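PDB 5WZJ: pumilio homolog 23 from Arabidopsis thaliana, which binds RNA sequence-specifically through pumilio repeats, recognises 18S rRNA, and may regulate translation and stability of target mRNAs. Local coordinates for residues P349-L354 / A364-V369; A383-V388 / I396-R401. One frame throughout, in Å; residues are numbered along the deposited sequence.

Interaction 1 of 2, residues P349-L354 / A364-V369; sequences PRFKDL and ASLIAV
Phe351 meets Leu366 and Ile367 where two consecutive helices, 351-356 and 360-373, pack in the all-helical pumilio superhelix. Their backbones stay well apart, with 10.1 Å between Phe351 CA and Leu366 CA, and no hydrogen bond joins the two segments. The aromatic side chain spans that distance. Phe351 stands in the first turn of its helix, and its CB rests against the methyl group of Ala387 on the following helix, 377-388. The side chain leaves at chi1 -92°, turned off the staggered position near -60°, and this sends the ring toward helix 360-373 although CB itself does not aim there. Farther out, CD2 lies against the carbonyl carbon of Ala383. CE2 makes a looser approach, 4.5 Å from Ile367 CG1, which sits oblique to the ring, neither over a face nor at its edge. On the other flank CE1 comes within 3.8 Å of Leu366 CD2, a methyl group at the ring edge and near its plane rather than over a face. Leu366 supplies that methyl because its CG is anti to the backbone N (chi1 -168°), with CB already directed across the gap. All three residues are buried, and Ile367 packs onward against Leu384 and Ile432. At the tip, Phe351 CZ lies 3.9 Å from Leu366 CD2, so this one methyl group serves both CE1 and CZ.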
loop_
_atom_site.group_PDB
_atom_site.type_symbol
_atom_site.label_atom_id
_atom_site.label_comp_id
_atom_site.label_asym_id
_atom_site.label_seq_id
_atom_site.Cartn_x
_atom_site.Cartn_y
_atom_site.Cartn_z
ATOM N N PRO A 349 -12.310 -18.844 17.371
ATOM C CA PRO A 349 -13.055 -18.692 18.633
ATOM C C PRO A 349 -12.970 -17.299 19.241
ATOM O O PRO A 349 -13.766 -16.959 20.120
ATOM C CB PRO A 349 -12.386 -19.712 19.565
ATOM C CG PRO A 349 -11.749 -20.699 18.666
ATOM C CD PRO A 349 -11.350 -19.965 17.434
ATOM N N ARG A 350 -12.002 -16.489 18.801
ATOM C CA ARG A 350 -11.763 -15.172 19.382
ATOM C C ARG A 350 -12.050 -14.042 18.404
ATOM O O ARG A 350 -11.540 -12.931 18.588
ATOM C CB ARG A 350 -10.323 -15.070 19.881
ATOM C CG ARG A 350 -9.867 -16.251 20.706
ATOM C CD ARG A 350 -10.560 -16.271 22.054
ATOM N NE ARG A 350 -9.699 -15.777 23.124
ATOM C CZ ARG A 350 -8.640 -16.434 23.596
ATOM N NH1 ARG A 350 -8.288 -17.609 23.081
ATOM N NH2 ARG A 350 -7.926 -15.911 24.582
ATOM N N PHE A 351 -12.840 -14.309 17.357
ATOM C CA PHE A 351 -13.237 -13.252 16.432
ATOM C C PHE A 351 -13.877 -12.093 17.177
ATOM O O PHE A 351 -13.630 -10.924 16.862
ATOM C CB PHE A 351 -14.218 -13.790 15.391
ATOM C CG PHE A 351 -13.579 -14.287 14.124
ATOM C CD1 PHE A 351 -12.210 -14.476 14.034
ATOM C CD2 PHE A 351 -14.363 -14.550 13.010
ATOM C CE1 PHE A 351 -11.642 -14.935 12.861
ATOM C CE2 PHE A 351 -13.801 -15.009 11.834
ATOM C CZ PHE A 351 -12.437 -15.205 11.761
ATOM N N LYS A 352 -14.715 -12.403 18.169
ATOM C CA LYS A 352 -15.407 -11.347 18.899
ATOM C C LYS A 352 -14.411 -10.466 19.640
ATOM O O LYS A 352 -14.465 -9.235 19.543
ATOM C CB LYS A 352 -16.415 -11.957 19.877
ATOM C CG LYS A 352 -17.302 -10.932 20.588
ATOM C CD LYS A 352 -18.137 -11.587 21.701
ATOM C CE LYS A 352 -19.415 -10.806 21.988
ATOM N NZ LYS A 352 -19.187 -9.334 22.051
ATOM N N ASP A 353 -13.501 -11.088 20.396
ATOM C CA ASP A 353 -12.430 -10.355 21.066
ATOM C C ASP A 353 -11.696 -9.447 20.091
ATOM O O ASP A 353 -11.490 -8.258 20.359
ATOM C CB ASP A 353 -11.440 -11.332 21.694
ATOM C CG ASP A 353 -12.114 -12.383 22.550
ATOM O OD1 ASP A 353 -12.710 -13.329 21.990
ATOM O OD2 ASP A 353 -12.026 -12.267 23.781
ATOM N N LEU A 354 -11.296 -10.001 18.946
ATOM C CA LEU A 354 -10.520 -9.227 17.984
ATOM C C LEU A 354 -11.300 -8.010 17.502
ATOM O O LEU A 354 -10.752 -6.904 17.429
ATOM C CB LEU A 354 -10.107 -10.118 16.813
ATOM C CG LEU A 354 -9.080 -11.215 17.134
ATOM C CD1 LEU A 354 -8.887 -12.156 15.950
ATOM C CD2 LEU A 354 -7.748 -10.604 17.532
ATOM N N ALA A 364 -10.322 -9.825 8.866
ATOM C CA ALA A 364 -10.389 -9.661 7.415
ATOM C C ALA A 364 -9.353 -10.524 6.703
ATOM O O ALA A 364 -9.643 -11.132 5.669
ATOM C CB ALA A 364 -10.177 -8.186 7.048
ATOM N N SER A 365 -8.128 -10.575 7.230
ATOM C CA SER A 365 -7.097 -11.360 6.563
ATOM C C SER A 365 -7.442 -12.841 6.575
ATOM O O SER A 365 -7.238 -13.536 5.575
ATOM C CB SER A 365 -5.733 -11.122 7.224
ATOM O OG SER A 365 -5.351 -9.759 7.113
ATOM N N LEU A 366 -7.935 -13.352 7.704
ATOM C CA LEU A 366 -8.231 -14.780 7.782
ATOM C C LEU A 366 -9.372 -15.152 6.845
ATOM O O LEU A 366 -9.296 -16.158 6.123
ATOM C CB LEU A 366 -8.559 -15.172 9.224
ATOM C CG LEU A 366 -8.617 -16.671 9.491
ATOM C CD1 LEU A 366 -7.270 -17.327 9.189
ATOM C CD2 LEU A 366 -9.054 -16.967 10.933
ATOM N N ILE A 367 -10.418 -14.335 6.816
ATOM C CA ILE A 367 -11.535 -14.591 5.912
ATOM C C ILE A 367 -11.067 -14.567 4.460
ATOM O O ILE A 367 -11.438 -15.434 3.659
ATOM C CB ILE A 367 -12.660 -13.573 6.165
ATOM C CG1 ILE A 367 -13.241 -13.782 7.572
ATOM C CG2 ILE A 367 -13.735 -13.701 5.098
ATOM C CD1 ILE A 367 -14.227 -12.722 7.985
ATOM N N ALA A 368 -10.225 -13.595 4.104
ATOM C CA ALA A 368 -9.792 -13.472 2.715
ATOM C C ALA A 368 -8.945 -14.663 2.282
ATOM O O ALA A 368 -9.058 -15.131 1.143
ATOM C CB ALA A 368 -9.013 -12.171 2.520
ATOM N N VAL A 369 -8.084 -15.164 3.171
ATOM C CA VAL A 369 -7.213 -16.263 2.778
ATOM C C VAL A 369 -7.957 -17.595 2.755
ATOM O O VAL A 369 -7.539 -18.506 2.034
ATOM C CB VAL A 369 -5.975 -16.338 3.688
ATOM C CG1 VAL A 369 -6.293 -17.075 4.982
ATOM C CG2 VAL A 369 -4.823 -17.006 2.951
#

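Interaction 2 of 2, residues A383-V388 / I396-R401; sequences ALVGAV and ISILPR
Val388 touches both Ile398 and Arg401, and its two neighbours are set differently against it: the isoleucine crosses it at about a right angle, whereas the arginine slides past it in the opposite direction. The contact joins the C-terminal end of helix 377-388 to the start of helix 398-403, across a short connection without helix or strand, inside the pumilio solenoid. The Val385 and Ile398 CA atoms lie 6.5 Å apart, close enough for short side chains to touch. Ile398 presents CD1 end-on, 3.6 Å from Val388 CB. The same methyl reaches the preceding turn, where it stands 4.0 Å from Val385 CA, while Tyr447 and Ser450 of helix 445-453 also pack on Ile398. Arg401 uses its length instead. Its CG is anti to the carbonyl carbon (chi1 -65°), and the extended chain from there carries the guanidinium past the valine. On the way Arg401 CB passes 3.5 Å from Val388 CG1, and CD follows at 3.8 Å from that CG1. At the far end Arg401 NH1 donates to Val388 O over 3.0 Å. The N-H...O angle of 144° marks a bent bond; the acceptor lies in the guanidinium plane, at its edge, while the donor is somewhat tilted from the carbonyl plane. A leucine in place of Arg401 would probably leave the Val388 carbonyl without this donor and the two helix ends without their polar tie. Because Val388 is the last residue of its helix, the bond places a positive group beside a C-terminal carbonyl, where the helix dipole would probably strengthen the attraction, while the apolar contacts of Val388 with Ile398 lie beside it.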
loop_
_atom_site.group_PDB
_atom_site.type_symbol
_atom_site.label_atom_id
_atom_site.label_comp_id
_atom_site.label_asym_id
_atom_site.label_seq_id
_atom_site.Cartn_x
_atom_site.Cartn_y
_atom_site.Cartn_z
ATOM N N ALA A 383 -18.340 -17.927 11.657
ATOM C CA ALA A 383 -17.698 -17.400 12.856
ATOM C C ALA A 383 -17.834 -15.882 12.926
ATOM O O ALA A 383 -18.017 -15.315 14.013
ATOM C CB ALA A 383 -16.226 -17.816 12.899
ATOM N N LEU A 384 -17.748 -15.203 11.777
ATOM C CA LEU A 384 -17.915 -13.752 11.761
ATOM C C LEU A 384 -19.331 -13.356 12.180
ATOM O O LEU A 384 -19.509 -12.437 12.989
ATOM C CB LEU A 384 -17.592 -13.190 10.378
ATOM C CG LEU A 384 -17.850 -11.686 10.242
ATOM C CD1 LEU A 384 -17.026 -10.872 11.263
ATOM C CD2 LEU A 384 -17.587 -11.198 8.818
ATOM N N VAL A 385 -20.353 -14.039 11.645
ATOM C CA VAL A 385 -21.732 -13.731 12.043
ATOM C C VAL A 385 -21.899 -13.870 13.549
ATOM O O VAL A 385 -22.439 -12.981 14.220
ATOM C CB VAL A 385 -22.742 -14.634 11.318
ATOM C CG1 VAL A 385 -24.155 -14.275 11.783
ATOM C CG2 VAL A 385 -22.618 -14.513 9.804
ATOM N N GLY A 386 -21.461 -15.006 14.094
ATOM C CA GLY A 386 -21.619 -15.256 15.514
ATOM C C GLY A 386 -20.833 -14.295 16.377
ATOM O O GLY A 386 -21.233 -14.000 17.506
ATOM N N ALA A 387 -19.719 -13.776 15.861
ATOM C CA ALA A 387 -18.966 -12.791 16.627
ATOM C C ALA A 387 -19.707 -11.466 16.724
ATOM O O ALA A 387 -19.521 -10.723 17.695
ATOM C CB ALA A 387 -17.592 -12.565 15.996
ATOM N N VAL A 388 -20.535 -11.144 15.735
ATOM C CA VAL A 388 -21.154 -9.823 15.672
ATOM C C VAL A 388 -22.590 -9.903 16.175
ATOM O O VAL A 388 -23.120 -8.936 16.737
ATOM C CB VAL A 388 -21.091 -9.261 14.239
ATOM C CG1 VAL A 388 -21.836 -7.942 14.140
ATOM C CG2 VAL A 388 -19.631 -9.084 13.807
ATOM N N ILE A 396 -30.114 -10.877 11.641
ATOM C CA ILE A 396 -30.613 -10.082 10.521
ATOM C C ILE A 396 -29.870 -8.747 10.413
ATOM O O ILE A 396 -29.879 -8.108 9.356
ATOM C CB ILE A 396 -32.145 -9.870 10.654
ATOM C CG1 ILE A 396 -32.739 -9.263 9.378
ATOM C CG2 ILE A 396 -32.453 -8.992 11.847
ATOM C CD1 ILE A 396 -32.727 -10.194 8.177
ATOM N N SER A 397 -29.191 -8.329 11.478
ATOM C CA SER A 397 -28.495 -7.050 11.511
ATOM C C SER A 397 -27.004 -7.176 11.213
ATOM O O SER A 397 -26.243 -6.246 11.497
ATOM C CB SER A 397 -28.710 -6.378 12.869
ATOM O OG SER A 397 -30.066 -5.991 13.003
ATOM N N ILE A 398 -26.565 -8.301 10.649
ATOM C CA ILE A 398 -25.130 -8.474 10.444
ATOM C C ILE A 398 -24.578 -7.380 9.529
ATOM O O ILE A 398 -23.498 -6.835 9.780
ATOM C CB ILE A 398 -24.825 -9.895 9.928
ATOM C CG1 ILE A 398 -23.323 -10.077 9.699
ATOM C CG2 ILE A 398 -25.578 -10.182 8.669
ATOM C CD1 ILE A 398 -22.498 -9.914 10.961
ATOM N N LEU A 399 -25.321 -7.010 8.476
ATOM C CA LEU A 399 -24.814 -5.987 7.562
ATOM C C LEU A 399 -24.698 -4.636 8.231
ATOM O O LEU A 399 -23.592 -4.043 8.214
ATOM C CB LEU A 399 -25.671 -5.938 6.287
ATOM C CG LEU A 399 -24.947 -6.265 4.977
ATOM C CD1 LEU A 399 -23.739 -5.336 4.755
ATOM C CD2 LEU A 399 -24.512 -7.735 4.957
ATOM N N PRO A 400 -25.740 -4.051 8.843
ATOM C CA PRO A 400 -25.568 -2.752 9.507
ATOM C C PRO A 400 -24.446 -2.734 10.532
ATOM O O PRO A 400 -23.713 -1.743 10.627
ATOM C CB PRO A 400 -26.928 -2.507 10.181
ATOM C CG PRO A 400 -27.898 -3.297 9.394
ATOM C CD PRO A 400 -27.142 -4.523 8.933
ATOM N N ARG A 401 -24.293 -3.807 11.306
ATOM C CA ARG A 401 -23.269 -3.799 12.341
ATOM C C ARG A 401 -21.868 -3.822 11.745
ATOM O O ARG A 401 -20.960 -3.198 12.297
ATOM C CB ARG A 401 -23.478 -4.972 13.298
ATOM C CG ARG A 401 -24.785 -4.859 14.099
ATOM C CD ARG A 401 -25.024 -6.059 14.972
ATOM N NE ARG A 401 -26.274 -5.926 15.718
ATOM C CZ ARG A 401 -26.636 -6.722 16.720
ATOM N NH1 ARG A 401 -25.840 -7.713 17.111
ATOM N NH2 ARG A 401 -27.794 -6.520 17.339
#

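In the fold
Interaction 1 closes before interaction 2 opens along the chain, yet their centres lie about 13 Å apart and they touch directly. Helix 377-388 connects them: it carries one segment of interaction 2 and packs on Phe351 and Ile367 of interaction 1. The two are in van der Waals contact, with Lys352 N 3.6 Å from Ala387 CB and Phe351 CD2 3.7 Å from Leu384 N. Ile432 of helix 427-436 touches both Ile367 and Leu384, so that helix also links the two sites. Measured by nearest atoms, interaction 1 is about 6 Å from the bound RNA and interaction 2 about 12 Å, consistent with both being part of the scaffold and not touching the RNA themselves.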